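Local coordinates for penicillin-binding protein 1A (Mycobacterium tuberculosis, PDB 5CXW) that builds cross-linked peptidoglycan for the mycobacterial cell wall, polymerising glycan strands and, through the penicillin-sensitive transpeptidase domain held here, joining their peptides, at residues F86-A91 with A318-T323; S98-A103 with K148-T153; G293-G298 with N303-M308; E328-V331 with A337-G340. All blocks are in the same frame, centred on the assembly; numbering follows the deposited sequence.

Contact 1: F86-A91 with A318-T323; sequences FDFAQA and AVWVGT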
loop_
_atom_site.group_PDB
_atom_site.type_symbol
_atom_site.label_atom_id
_atom_site.label_comp_id
_atom_site.label_asym_id
_atom_site.label_seq_id
_atom_site.Cartn_x
_atom_site.Cartn_y
_atom_site.Cartn_z
ATOM N N PHE A 86 -17.073 11.473 1.997
ATOM C CA PHE A 86 -16.015 10.879 2.789
ATOM C C PHE A 86 -14.895 10.514 1.850
ATOM O O PHE A 86 -15.163 10.182 0.696
ATOM C CB PHE A 86 -16.612 9.674 3.432
ATOM C CG PHE A 86 -15.746 9.040 4.443
ATOM C CD1 PHE A 86 -15.674 9.537 5.742
ATOM C CD2 PHE A 86 -15.018 7.929 4.116
ATOM C CE1 PHE A 86 -14.847 8.934 6.686
ATOM C CE2 PHE A 86 -14.225 7.300 5.062
ATOM C CZ PHE A 86 -14.121 7.810 6.339
ATOM N N ASP A 87 -13.650 10.677 2.309
ATOM C CA ASP A 87 -12.464 10.353 1.508
ATOM C C ASP A 87 -11.918 9.000 2.009
ATOM O O ASP A 87 -11.241 8.912 3.037
ATOM C CB ASP A 87 -11.399 11.446 1.593
ATOM C CG ASP A 87 -10.183 11.189 0.647
ATOM O OD1 ASP A 87 -9.953 10.019 0.231
ATOM O OD2 ASP A 87 -9.391 12.139 0.427
ATOM N N PHE A 88 -12.236 7.942 1.282
ATOM C CA PHE A 88 -11.757 6.579 1.648
ATOM C C PHE A 88 -10.266 6.321 1.470
ATOM O O PHE A 88 -9.780 5.302 1.988
ATOM C CB PHE A 88 -12.513 5.475 0.949
ATOM C CG PHE A 88 -13.799 5.159 1.633
ATOM C CD1 PHE A 88 -13.774 4.400 2.786
ATOM C CD2 PHE A 88 -14.952 5.770 1.230
ATOM C CE1 PHE A 88 -14.964 4.140 3.487
ATOM C CE2 PHE A 88 -16.151 5.519 1.916
ATOM C CZ PHE A 88 -16.125 4.694 3.027
ATOM N N ALA A 89 -9.564 7.211 0.759
ATOM C CA ALA A 89 -8.118 7.158 0.662
ATOM C C ALA A 89 -7.409 7.678 1.915
ATOM O O ALA A 89 -6.192 7.498 2.041
ATOM C CB ALA A 89 -7.606 7.937 -0.569
ATOM N N GLN A 90 -8.159 8.322 2.788
ATOM C CA GLN A 90 -7.696 8.860 4.040
ATOM C C GLN A 90 -8.210 8.123 5.260
ATOM O O GLN A 90 -7.739 8.414 6.385
ATOM C CB GLN A 90 -8.101 10.335 4.160
ATOM C CG GLN A 90 -7.438 11.231 3.122
ATOM C CD GLN A 90 -5.941 11.414 3.334
ATOM O OE1 GLN A 90 -5.445 11.400 4.475
ATOM N NE2 GLN A 90 -5.201 11.577 2.249
ATOM N N ALA A 91 -9.110 7.164 5.056
ATOM C CA ALA A 91 -9.716 6.423 6.155
ATOM C C ALA A 91 -8.737 5.497 6.818
ATOM O O ALA A 91 -7.858 4.918 6.149
ATOM C CB ALA A 91 -10.917 5.629 5.633
ATOM N N ALA A 318 -1.710 1.675 -4.581
ATOM C CA ALA A 318 -2.437 0.941 -3.587
ATOM C C ALA A 318 -3.950 1.017 -3.903
ATOM O O ALA A 318 -4.477 2.073 -4.212
ATOM C CB ALA A 318 -2.205 1.546 -2.204
ATOM N N VAL A 319 -4.621 -0.122 -3.769
ATOM C CA VAL A 319 -6.063 -0.208 -3.959
ATOM C C VAL A 319 -6.660 -0.969 -2.797
ATOM O O VAL A 319 -6.236 -2.073 -2.460
ATOM C CB VAL A 319 -6.436 -0.991 -5.215
ATOM C CG1 VAL A 319 -7.949 -1.064 -5.390
ATOM C CG2 VAL A 319 -5.754 -0.372 -6.485
ATOM N N TRP A 320 -7.736 -0.371 -2.282
ATOM C CA TRP A 320 -8.613 -0.958 -1.262
ATOM C C TRP A 320 -10.028 -1.030 -1.829
ATOM O O TRP A 320 -10.465 -0.137 -2.534
ATOM C CB TRP A 320 -8.587 -0.100 -0.008
ATOM C CG TRP A 320 -9.695 -0.400 0.995
ATOM C CD1 TRP A 320 -9.642 -1.323 2.018
ATOM C CD2 TRP A 320 -10.975 0.231 1.100
ATOM N NE1 TRP A 320 -10.811 -1.285 2.745
ATOM C CE2 TRP A 320 -11.655 -0.361 2.186
ATOM C CE3 TRP A 320 -11.622 1.246 0.386
ATOM C CZ2 TRP A 320 -12.923 0.074 2.606
ATOM C CZ3 TRP A 320 -12.874 1.644 0.776
ATOM C CH2 TRP A 320 -13.522 1.056 1.897
ATOM N N VAL A 321 -10.692 -2.146 -1.540
ATOM C CA VAL A 321 -12.118 -2.285 -1.727
ATOM C C VAL A 321 -12.733 -2.707 -0.401
ATOM O O VAL A 321 -12.215 -3.579 0.314
ATOM C CB VAL A 321 -12.442 -3.297 -2.846
ATOM C CG1 VAL A 321 -13.959 -3.473 -2.982
ATOM C CG2 VAL A 321 -11.831 -2.874 -4.174
ATOM N N GLY A 322 -13.884 -2.127 -0.060
ATOM C CA GLY A 322 -14.625 -2.504 1.158
ATOM C C GLY A 322 -16.036 -1.972 1.056
ATOM O O GLY A 322 -16.522 -1.708 -0.063
ATOM N N THR A 323 -16.680 -1.790 2.191
ATOM C CA THR A 323 -18.013 -1.219 2.193
ATOM C C THR A 323 -18.072 0.063 2.970
ATOM O O THR A 323 -17.215 0.342 3.825
ATOM C CB THR A 323 -19.094 -2.183 2.734
ATOM O OG1 THR A 323 -19.022 -2.323 4.168
ATOM C CG2 THR A 323 -18.989 -3.555 2.057
#
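Phe-88 and Trp-320 bring two aromatic rings together in the buried interior of the transpeptidase domain, and this apolar pair carries nearly all of the contact. Phe-88 CD1 comes 3.5 Å from Trp-320 CH2, and the benzene half of the indole does the touching, through CZ3 and CH2. The planes lie nearly parallel, 15° apart, but with the ring centres 5.2 Å from each other they are slid so far that they barely overlap. A wide indole suits this place because its far, six-membered ring can reach the loop from the strand. Its CG stands opposite the backbone N (chi1 166°), which sends the six-membered ring out from strand 315-323 to the loop. On the other side of the pair, Phe-86 CD2 lies over the centre of the Phe-88 ring, 3.4 Å above its plane.

Polar bonds shape the loop from within. Asp-87 OD1 accepts from Ala-89 N at 2.9 Å, an Asx turn, while Gln-90 N bonds to Asp-87 O and closes a type I turn over residues 87-90. The short aspartate side chain places its carboxylate within reach of the backbone N two residues on.

The indole nitrogen of Trp-320 is satisfied by Asp-305 OD2, and its ring meets Trp-307 edge-to-face. Around the pair, strand 60-67 brings Arg-61 against both rings, helix 211-222 touches Trp-320 through Val-211, and helix 343-356 packs on Val-319 and Val-321.

Contact 2: S98-A103 with K148-T153; sequences SFKVFA and KMSLNT. With 35P ((2R,4S)-5,5-dimethyl-2-{(1R)-2-oxo-1-[(phenoxyacetyl)amino]ethyl}-1,3-thiazolidine-4-carboxylic acid), chain C.
The SxxK and SxN-type motifs of a penicillin-recognising transpeptidase meet here: Lys-100 stands three residues after Ser-97, the probable acyl-ester nucleophile, and Ser-150 and Asn-152 form the second motif. Lys-100 reaches across with its chain extended beyond CG, so that NZ at its end serves both partners. NZ gives a hydrogen bond to Ser-150 OG at 2.9 Å and another to Asn-152 OD1 at 3.0 Å, the latter in the amide's carbonyl plane on a lone pair. A long, flexible lysine can bridge the 8.3 Å between its CA and that of Ser-150, and a weak bond from NZ to Ser-97 OG brings that serine into the network.

Both second-motif side chains also hold the opened penicillin. Ser-150 OG accepts from the thiazolidine N7 at 3.0 Å, and it is bonded to Lys-291 NZ as well. Asn-152 divides its amide, OD1 to the lysine and ND2 to the ligand's O18 in a weak bond of 3.1 Å.

Ser-150, with positive phi, is the C-prime residue of a Schellman motif ending helix 143-149, and Leu-151 is the N-cap of helix 152-161. The junction of these helices therefore faces the start of helix 100-109, which packs against helices 165-176 and 211-222.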
loop_
_atom_site.group_PDB
_atom_site.type_symbol
_atom_site.label_atom_id
_atom_site.label_comp_id
_atom_site.label_asym_id
_atom_site.label_seq_id
_atom_site.Cartn_x
_atom_site.Cartn_y
_atom_site.Cartn_z
ATOM N N SER A 98 -1.264 -7.333 3.267
ATOM C CA SER A 98 -0.416 -6.385 2.559
ATOM C C SER A 98 0.635 -5.806 3.503
ATOM O O SER A 98 1.654 -5.261 3.051
ATOM C CB SER A 98 -1.224 -5.304 1.859
ATOM O OG SER A 98 -1.948 -4.479 2.743
ATOM N N PHE A 99 0.405 -5.943 4.821
ATOM C CA PHE A 99 1.335 -5.416 5.792
ATOM C C PHE A 99 2.530 -6.370 6.011
ATOM O O PHE A 99 3.564 -5.946 6.613
ATOM C CB PHE A 99 0.643 -5.170 7.128
ATOM C CG PHE A 99 1.080 -3.884 7.774
ATOM C CD1 PHE A 99 0.683 -2.693 7.226
ATOM C CD2 PHE A 99 1.897 -3.861 8.881
ATOM C CE1 PHE A 99 1.089 -1.507 7.742
ATOM C CE2 PHE A 99 2.280 -2.641 9.431
ATOM C CZ PHE A 99 1.891 -1.480 8.854
ATOM N N LYS A 100 2.457 -7.617 5.497
ATOM C CA LYS A 100 3.527 -8.565 5.717
ATOM C C LYS A 100 4.879 -8.088 5.180
ATOM O O LYS A 100 5.939 -8.536 5.660
ATOM C CB LYS A 100 3.225 -9.946 5.068
ATOM C CG LYS A 100 2.128 -10.704 5.773
ATOM C CD LYS A 100 1.754 -11.999 5.095
ATOM C CE LYS A 100 0.611 -12.605 5.856
ATOM N NZ LYS A 100 0.108 -13.732 5.152
ATOM N N VAL A 101 4.847 -7.283 4.124
ATOM C CA VAL A 101 6.079 -6.804 3.488
ATOM C C VAL A 101 6.920 -6.069 4.492
ATOM O O VAL A 101 8.142 -6.072 4.394
ATOM C CB VAL A 101 5.858 -5.953 2.201
ATOM C CG1 VAL A 101 5.023 -6.704 1.219
ATOM C CG2 VAL A 101 5.304 -4.573 2.529
ATOM N N PHE A 102 6.295 -5.445 5.504
ATOM C CA PHE A 102 7.101 -4.711 6.499
ATOM C C PHE A 102 7.782 -5.638 7.479
ATOM O O PHE A 102 8.864 -5.303 7.984
ATOM C CB PHE A 102 6.243 -3.623 7.197
ATOM C CG PHE A 102 5.633 -2.713 6.204
ATOM C CD1 PHE A 102 6.446 -2.006 5.316
ATOM C CD2 PHE A 102 4.276 -2.593 6.069
ATOM C CE1 PHE A 102 5.898 -1.199 4.327
ATOM C CE2 PHE A 102 3.728 -1.773 5.075
ATOM C CZ PHE A 102 4.541 -1.086 4.192
ATOM N N ALA A 103 7.171 -6.789 7.760
ATOM C CA ALA A 103 7.879 -7.827 8.503
ATOM C C ALA A 103 9.074 -8.331 7.721
ATOM O O ALA A 103 10.138 -8.635 8.257
ATOM C CB ALA A 103 6.989 -8.968 8.905
ATOM N N LYS A 148 4.625 -14.991 -1.049
ATOM C CA LYS A 148 3.813 -15.252 -2.269
ATOM C C LYS A 148 2.538 -16.003 -1.888
ATOM O O LYS A 148 1.441 -15.641 -2.312
ATOM C CB LYS A 148 4.656 -15.993 -3.300
ATOM C CG LYS A 148 3.893 -16.340 -4.573
ATOM C CD LYS A 148 4.770 -17.077 -5.582
ATOM C CE LYS A 148 5.232 -18.445 -5.153
ATOM N NZ LYS A 148 6.306 -18.941 -6.106
ATOM N N MET A 149 2.669 -17.072 -1.102
ATOM C CA MET A 149 1.493 -17.873 -0.727
ATOM C C MET A 149 0.654 -17.211 0.360
ATOM O O MET A 149 -0.465 -17.656 0.665
ATOM C CB MET A 149 1.938 -19.262 -0.255
ATOM C CG MET A 149 2.515 -20.090 -1.364
ATOM S SD MET A 149 3.151 -21.669 -0.700
ATOM C CE MET A 149 1.595 -22.401 -0.255
ATOM N N SER A 150 1.209 -16.157 0.929
ATOM C CA SER A 150 0.620 -15.353 1.990
ATOM C C SER A 150 0.243 -16.190 3.206
ATOM O O SER A 150 -0.909 -16.263 3.613
ATOM C CB SER A 150 -0.522 -14.494 1.478
ATOM O OG SER A 150 -0.605 -13.354 2.341
ATOM N N LEU A 151 1.265 -16.862 3.721
ATOM C CA LEU A 151 1.042 -17.720 4.874
ATOM C C LEU A 151 1.084 -16.943 6.175
ATOM O O LEU A 151 2.143 -16.473 6.569
ATOM C CB LEU A 151 2.028 -18.876 4.864
ATOM C CG LEU A 151 2.009 -19.689 3.553
ATOM C CD1 LEU A 151 3.115 -20.740 3.640
ATOM C CD2 LEU A 151 0.678 -20.292 3.295
ATOM N N ASN A 152 -0.047 -16.835 6.853
ATOM C CA ASN A 152 -0.144 -16.139 8.152
ATOM C C ASN A 152 0.766 -16.786 9.196
ATOM O O ASN A 152 1.401 -16.097 10.005
ATOM C CB ASN A 152 -1.548 -16.161 8.685
ATOM C CG ASN A 152 -2.466 -15.201 8.002
ATOM O OD1 ASN A 152 -2.176 -14.610 6.948
ATOM N ND2 ASN A 152 -3.676 -15.050 8.624
ATOM N N THR A 153 0.783 -18.114 9.214
ATOM C CA THR A 153 1.495 -18.836 10.277
ATOM C C THR A 153 3.005 -18.536 10.133
ATOM O O THR A 153 3.702 -18.192 11.119
ATOM C CB THR A 153 1.228 -20.327 10.155
ATOM O OG1 THR A 153 1.587 -20.736 8.846
ATOM C CG2 THR A 153 -0.227 -20.670 10.457
HETATM C C24 35P C . -9.911 -15.652 8.137
HETATM C C23 35P C . -11.268 -15.895 8.327
HETATM C C22 35P C . -12.199 -15.295 7.509
HETATM C C21 35P C . -11.809 -14.452 6.479
HETATM C C20 35P C . -10.471 -14.199 6.267
HETATM C C19 35P C . -9.506 -14.816 7.100
HETATM O O1 35P C . -8.155 -14.627 6.939
HETATM C C2 35P C . -7.689 -13.997 5.749
HETATM C C3 35P C . -6.198 -14.171 5.662
HETATM O O18 35P C . -5.659 -15.126 6.205
HETATM N N4 35P C . -5.582 -13.239 4.951
HETATM C C5 35P C . -4.148 -13.289 4.710
HETATM C C6 35P C . -3.700 -11.912 4.440
HETATM O O17 35P C . -4.437 -10.974 4.072
HETATM C C8 35P C . -3.718 -14.196 3.474
HETATM N N7 35P C . -3.592 -13.211 2.438
HETATM S S11 35P C . -4.815 -15.356 2.858
HETATM C C10 35P C . -5.201 -14.584 1.359
HETATM C C12 35P C . -6.705 -14.640 1.094
HETATM C C15 35P C . -4.523 -15.204 0.165
HETATM C C9 35P C . -4.758 -13.135 1.589
HETATM C C13 35P C . -4.455 -12.254 0.418
HETATM O O14 35P C . -3.232 -12.156 0.088
HETATM O O16 35P C . -5.414 -11.650 -0.108
#

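Contact 3: G293-G298 with N303-M308; sequences GTTQFG and NKDAWM. With 35P ((2R,4S)-5,5-dimethyl-2-{(1R)-2-oxo-1-[(phenoxyacetyl)amino]ethyl}-1,3-thiazolidine-4-carboxylic acid), chain C; PEG (di(hydroxyethyl)ether), chain D.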
loop_
_atom_site.group_PDB
_atom_site.type_symbol
_atom_site.label_atom_id
_atom_site.label_comp_id
_atom_site.label_asym_id
_atom_site.label_seq_id
_atom_site.Cartn_x
_atom_site.Cartn_y
_atom_site.Cartn_z
ATOM N N GLY A 293 -3.974 -8.346 0.035
ATOM C CA GLY A 293 -4.441 -8.542 1.406
ATOM C C GLY A 293 -5.927 -8.788 1.461
ATOM O O GLY A 293 -6.642 -8.230 0.653
ATOM N N THR A 294 -6.385 -9.580 2.427
ATOM C CA THR A 294 -7.814 -9.809 2.629
ATOM C C THR A 294 -8.031 -9.962 4.141
ATOM O O THR A 294 -7.403 -10.806 4.762
ATOM C CB THR A 294 -8.289 -11.095 1.962
ATOM O OG1 THR A 294 -7.915 -11.163 0.567
ATOM C CG2 THR A 294 -9.808 -11.160 2.059
ATOM N N THR A 295 -8.821 -9.064 4.720
ATOM C CA THR A 295 -9.150 -9.128 6.166
ATOM C C THR A 295 -10.416 -9.931 6.437
ATOM O O THR A 295 -11.320 -10.052 5.596
ATOM C CB THR A 295 -9.266 -7.746 6.790
ATOM O OG1 THR A 295 -10.378 -7.087 6.270
ATOM C CG2 THR A 295 -8.077 -6.876 6.470
ATOM N N GLN A 296 -10.471 -10.458 7.653
ATOM C CA GLN A 296 -11.629 -11.177 8.136
ATOM C C GLN A 296 -12.708 -10.244 8.646
ATOM O O GLN A 296 -12.440 -9.270 9.359
ATOM C CB GLN A 296 -11.191 -12.088 9.311
ATOM C CG GLN A 296 -12.300 -12.822 10.023
ATOM C CD GLN A 296 -11.719 -13.775 11.059
ATOM O OE1 GLN A 296 -10.636 -13.516 11.641
ATOM N NE2 GLN A 296 -12.462 -14.859 11.356
ATOM N N PHE A 297 -13.958 -10.606 8.347
ATOM C CA PHE A 297 -15.087 -9.953 8.901
ATOM C C PHE A 297 -15.416 -10.591 10.262
ATOM O O PHE A 297 -15.763 -11.781 10.344
ATOM C CB PHE A 297 -16.319 -10.030 7.976
ATOM C CG PHE A 297 -17.455 -9.253 8.549
ATOM C CD1 PHE A 297 -17.457 -7.876 8.433
ATOM C CD2 PHE A 297 -18.413 -9.863 9.309
ATOM C CE1 PHE A 297 -18.420 -7.111 9.031
ATOM C CE2 PHE A 297 -19.395 -9.106 9.915
ATOM C CZ PHE A 297 -19.381 -7.725 9.800
ATOM N N GLY A 298 -15.267 -9.807 11.321
ATOM C CA GLY A 298 -15.525 -10.337 12.689
ATOM C C GLY A 298 -14.799 -11.655 12.994
ATOM O O GLY A 298 -13.576 -11.802 12.810
ATOM N N ASN A 303 -15.099 -11.989 4.428
ATOM C CA ASN A 303 -14.045 -10.980 4.240
ATOM C C ASN A 303 -14.596 -9.595 4.539
ATOM O O ASN A 303 -15.790 -9.399 4.406
ATOM C CB ASN A 303 -13.517 -11.013 2.803
ATOM C CG ASN A 303 -12.888 -12.364 2.469
ATOM O OD1 ASN A 303 -12.478 -13.110 3.376
ATOM N ND2 ASN A 303 -12.800 -12.668 1.183
ATOM N N LYS A 304 -13.729 -8.651 4.860
ATOM C CA LYS A 304 -14.123 -7.316 5.189
ATOM C C LYS A 304 -13.484 -6.269 4.315
ATOM O O LYS A 304 -14.181 -5.413 3.785
ATOM C CB LYS A 304 -13.849 -7.000 6.659
ATOM C CG LYS A 304 -14.301 -5.597 7.076
ATOM C CD LYS A 304 -14.331 -5.421 8.585
ATOM C CE LYS A 304 -12.923 -5.416 9.202
ATOM N NZ LYS A 304 -12.123 -4.141 8.977
ATOM N N ASP A 305 -12.176 -6.352 4.144
ATOM C CA ASP A 305 -11.402 -5.419 3.334
ATOM C C ASP A 305 -10.545 -6.233 2.382
ATOM O O ASP A 305 -10.043 -7.302 2.728
ATOM C CB ASP A 305 -10.416 -4.559 4.126
ATOM C CG ASP A 305 -11.013 -3.911 5.346
ATOM O OD1 ASP A 305 -11.053 -4.553 6.398
ATOM O OD2 ASP A 305 -11.445 -2.728 5.224
ATOM N N ALA A 306 -10.374 -5.729 1.183
ATOM C CA ALA A 306 -9.593 -6.403 0.168
ATOM C C ALA A 306 -8.636 -5.430 -0.445
ATOM O O ALA A 306 -9.027 -4.327 -0.789
ATOM C CB ALA A 306 -10.514 -7.014 -0.848
ATOM N N TRP A 307 -7.370 -5.810 -0.573
ATOM C CA TRP A 307 -6.324 -4.942 -1.023
ATOM C C TRP A 307 -5.439 -5.517 -2.143
ATOM O O TRP A 307 -5.119 -6.724 -2.141
ATOM C CB TRP A 307 -5.338 -4.683 0.118
ATOM C CG TRP A 307 -5.819 -3.864 1.265
ATOM C CD1 TRP A 307 -6.635 -4.272 2.303
ATOM C CD2 TRP A 307 -5.553 -2.476 1.465
ATOM N NE1 TRP A 307 -6.851 -3.187 3.167
ATOM C CE2 TRP A 307 -6.160 -2.100 2.699
ATOM C CE3 TRP A 307 -4.795 -1.517 0.759
ATOM C CZ2 TRP A 307 -6.056 -0.834 3.213
ATOM C CZ3 TRP A 307 -4.675 -0.220 1.288
ATOM C CH2 TRP A 307 -5.322 0.112 2.506
ATOM N N MET A 308 -4.942 -4.650 -3.012
ATOM C CA MET A 308 -3.798 -4.958 -3.844
ATOM C C MET A 308 -2.920 -3.734 -3.861
ATOM O O MET A 308 -3.393 -2.620 -4.225
ATOM C CB MET A 308 -4.192 -5.330 -5.277
ATOM C CG MET A 308 -3.025 -5.606 -6.236
ATOM S SD MET A 308 -1.886 -6.851 -5.574
ATOM C CE MET A 308 -1.756 -8.030 -6.939
HETATM C C24 35P C . -9.911 -15.652 8.137
HETATM C C23 35P C . -11.268 -15.895 8.327
HETATM C C22 35P C . -12.199 -15.295 7.509
HETATM C C21 35P C . -11.809 -14.452 6.479
HETATM C C20 35P C . -10.471 -14.199 6.267
HETATM C C19 35P C . -9.506 -14.816 7.100
HETATM O O1 35P C . -8.155 -14.627 6.939
HETATM C C2 35P C . -7.689 -13.997 5.749
HETATM C C3 35P C . -6.198 -14.171 5.662
HETATM O O18 35P C . -5.659 -15.126 6.205
HETATM N N4 35P C . -5.582 -13.239 4.951
HETATM C C5 35P C . -4.148 -13.289 4.710
HETATM C C6 35P C . -3.700 -11.912 4.440
HETATM O O17 35P C . -4.437 -10.974 4.072
HETATM C C8 35P C . -3.718 -14.196 3.474
HETATM N N7 35P C . -3.592 -13.211 2.438
HETATM S S11 35P C . -4.815 -15.356 2.858
HETATM C C10 35P C . -5.201 -14.584 1.359
HETATM C C12 35P C . -6.705 -14.640 1.094
HETATM C C15 35P C . -4.523 -15.204 0.165
HETATM C C9 35P C . -4.758 -13.135 1.589
HETATM C C13 35P C . -4.455 -12.254 0.418
HETATM O O14 35P C . -3.232 -12.156 0.088
HETATM O O16 35P C . -5.414 -11.650 -0.108
HETATM O O2 PEG D . -11.998 -3.140 11.797
HETATM C C3 PEG D . -12.043 -1.846 12.383
HETATM C C4 PEG D . -10.885 -1.055 11.842
HETATM O O4 PEG D . -9.882 -1.037 12.838
#
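Thr-295 and Asp-305 meet through their side chains across an antiparallel hairpin whose outer strand holds the penicillin. Thr-295 OG1 gives a hydrogen bond of 2.6 Å to Asp-305 OD1, on the lone pair away from the other oxygen. The syn lone pair of that oxygen takes Lys-304 NZ in a salt bridge, so two donors grip one atom and probably stabilise its negative charge. Threonine fits because OG1, held between the backbone N and the carbonyl carbon (chi1 67°), faces the neighbouring strand.

On the opposite side of the strand from the Thr-295 side chain, Thr-294 CG2 packs 3.3 Å from Asn-303 CG, while Thr-294 OG1 bonds to the ligand carboxylate O16 at 2.6 Å. The backbone of Thr-294 binds the drug like an added strand: its N donates to O17 at 2.9 Å, almost straight at 176°, and its O accepts from N4 at 3.0 Å. Gln-296 and Asn-303 lie against the phenoxy ring. The bent chain of Lys-304 crosses Phe-297 at about a right angle, Lys-304 CD lying 4.0 Å from Phe-297 CD1.

The backbones position all this. Gly-293 and Trp-307 form a hydrogen-bonded pair with reciprocal bonds, and a beta bulge between Thr-294 and Gln-296 shifts the register by one.

Strand 289-296 is outermost in the five-stranded sheet, with 303-312 between it and 315-323; helix 343-356 covers Ala-306 and Met-308, while helix 211-222 and strand 93-94 meet Trp-307.

Contact 4: E328-V331 with A337-G340; sequences EPLV and AIYG
Ile-338 and Leu-330 bury the most surface here, joining two arms of the connection between strand 315-323 and helix 343-356. Their branched side chains meet obliquely, Leu-330 CG lying 3.8 Å from Ile-338 CB and Leu-330 CD2 resting near Ile-338 CG2. Leucine CG lies opposite its backbone N (chi1 -175°), which brings the end of the side chain nearer to the isoleucine than the direction of its CB would suggest. The longer branch of Ile-338 runs out extended (chi2 175°), and its CD1 comes 3.6 Å from Val-331 C. Isoleucine suits its place because its branches meet side chain and peptide at once, while leucine's forked end lies against the isoleucine; Ala-306 of strand 303-312 touches both.

Val-331 is third in buried area. Its CG1 approaches Ala-337 CA at 4.1 Å, and the CA atoms of the two residues stand 4.4 Å apart at a single backbone bridge. Next to it Ile-338 N donates to Leu-330 O at 3.1 Å, with an N-H...O angle of 162°.

One backbone hydrogen bond and an apolar patch thus hold the base of the loop. Beyond them Ile-338 O accepts from Asn-303 ND2, and Gly-340 N donates to Thr-294 OG1, bonds to the hairpin that binds the penicillin; Tyr-339 and Gly-340 touch the drug themselves.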
loop_
_atom_site.group_PDB
_atom_site.type_symbol
_atom_site.label_atom_id
_atom_site.label_comp_id
_atom_site.label_asym_id
_atom_site.label_seq_id
_atom_site.Cartn_x
_atom_site.Cartn_y
_atom_site.Cartn_z
ATOM N N GLU A 328 -20.154 -5.228 7.006
ATOM C CA GLU A 328 -20.878 -6.285 6.292
ATOM C C GLU A 328 -19.836 -7.085 5.487
ATOM O O GLU A 328 -18.912 -6.488 4.924
ATOM C CB GLU A 328 -22.012 -5.710 5.423
ATOM C CG GLU A 328 -21.703 -5.273 3.989
ATOM C CD GLU A 328 -22.939 -4.867 3.144
ATOM O OE1 GLU A 328 -24.049 -4.720 3.703
ATOM O OE2 GLU A 328 -22.822 -4.683 1.888
ATOM N N PRO A 329 -19.951 -8.418 5.453
ATOM C CA PRO A 329 -19.089 -9.191 4.593
ATOM C C PRO A 329 -19.041 -8.656 3.177
ATOM O O PRO A 329 -20.066 -8.268 2.620
ATOM C CB PRO A 329 -19.772 -10.559 4.585
ATOM C CG PRO A 329 -20.310 -10.651 5.989
ATOM C CD PRO A 329 -20.869 -9.293 6.229
ATOM N N LEU A 330 -17.863 -8.722 2.576
ATOM C CA LEU A 330 -17.618 -8.157 1.299
ATOM C C LEU A 330 -17.782 -9.211 0.211
ATOM O O LEU A 330 -17.013 -10.169 0.167
ATOM C CB LEU A 330 -16.216 -7.540 1.309
ATOM C CG LEU A 330 -15.749 -6.765 0.108
ATOM C CD1 LEU A 330 -16.523 -5.465 -0.107
ATOM C CD2 LEU A 330 -14.250 -6.493 0.204
ATOM N N VAL A 331 -18.796 -9.059 -0.639
ATOM C CA VAL A 331 -19.111 -10.045 -1.679
ATOM C C VAL A 331 -19.501 -9.381 -2.978
ATOM O O VAL A 331 -19.916 -8.218 -2.995
ATOM C CB VAL A 331 -20.256 -11.031 -1.269
ATOM C CG1 VAL A 331 -19.857 -11.865 -0.067
ATOM C CG2 VAL A 331 -21.604 -10.272 -0.975
ATOM N N ALA A 337 -17.167 -14.285 -2.450
ATOM C CA ALA A 337 -16.368 -13.503 -1.532
ATOM C C ALA A 337 -15.374 -12.662 -2.369
ATOM O O ALA A 337 -14.812 -13.185 -3.389
ATOM C CB ALA A 337 -15.665 -14.404 -0.570
ATOM N N ILE A 338 -15.077 -11.457 -1.908
ATOM C CA ILE A 338 -14.056 -10.583 -2.555
ATOM C C ILE A 338 -12.767 -10.699 -1.791
ATOM O O ILE A 338 -12.720 -10.375 -0.580
ATOM C CB ILE A 338 -14.523 -9.142 -2.654
ATOM C CG1 ILE A 338 -15.743 -9.103 -3.608
ATOM C CG2 ILE A 338 -13.444 -8.233 -3.244
ATOM C CD1 ILE A 338 -16.416 -7.741 -3.718
ATOM N N TYR A 339 -11.716 -11.176 -2.478
ATOM C CA TYR A 339 -10.346 -11.197 -1.926
ATOM C C TYR A 339 -9.460 -10.176 -2.597
ATOM O O TYR A 339 -9.800 -9.639 -3.639
ATOM C CB TYR A 339 -9.740 -12.592 -2.221
ATOM C CG TYR A 339 -10.425 -13.760 -1.556
ATOM C CD1 TYR A 339 -10.067 -14.173 -0.312
ATOM C CD2 TYR A 339 -11.485 -14.405 -2.186
ATOM C CE1 TYR A 339 -10.736 -15.226 0.302
ATOM C CE2 TYR A 339 -12.137 -15.455 -1.584
ATOM C CZ TYR A 339 -11.733 -15.845 -0.356
ATOM O OH TYR A 339 -12.396 -16.879 0.261
ATOM N N GLY A 340 -8.282 -9.928 -2.052
ATOM C CA GLY A 340 -7.295 -9.026 -2.683
ATOM C C GLY A 340 -7.018 -9.333 -4.144
ATOM O O GLY A 340 -6.891 -8.425 -4.955
#

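How the contacts relate
From the N terminus, the loop at 86-91 comes first and waits 226 residues for strand 315-323, so contact 1 closes the widest loop and ties an early turn to the sheet. Contacts 2 and 3 are both nested inside it, in series: contact 2 joins the helical active-site elements over 44 residues, and contact 3 closes a tight hairpin at the sheet's edge. Contact 4 follows contact 1 and seals a short loop leading to helix 343-356. Contact 3 is central, bonded through strand 303-312 to strand 315-323 of contact 1 and to both segments of contact 4, and sharing the bound penicillin with contact 2 across the cleft.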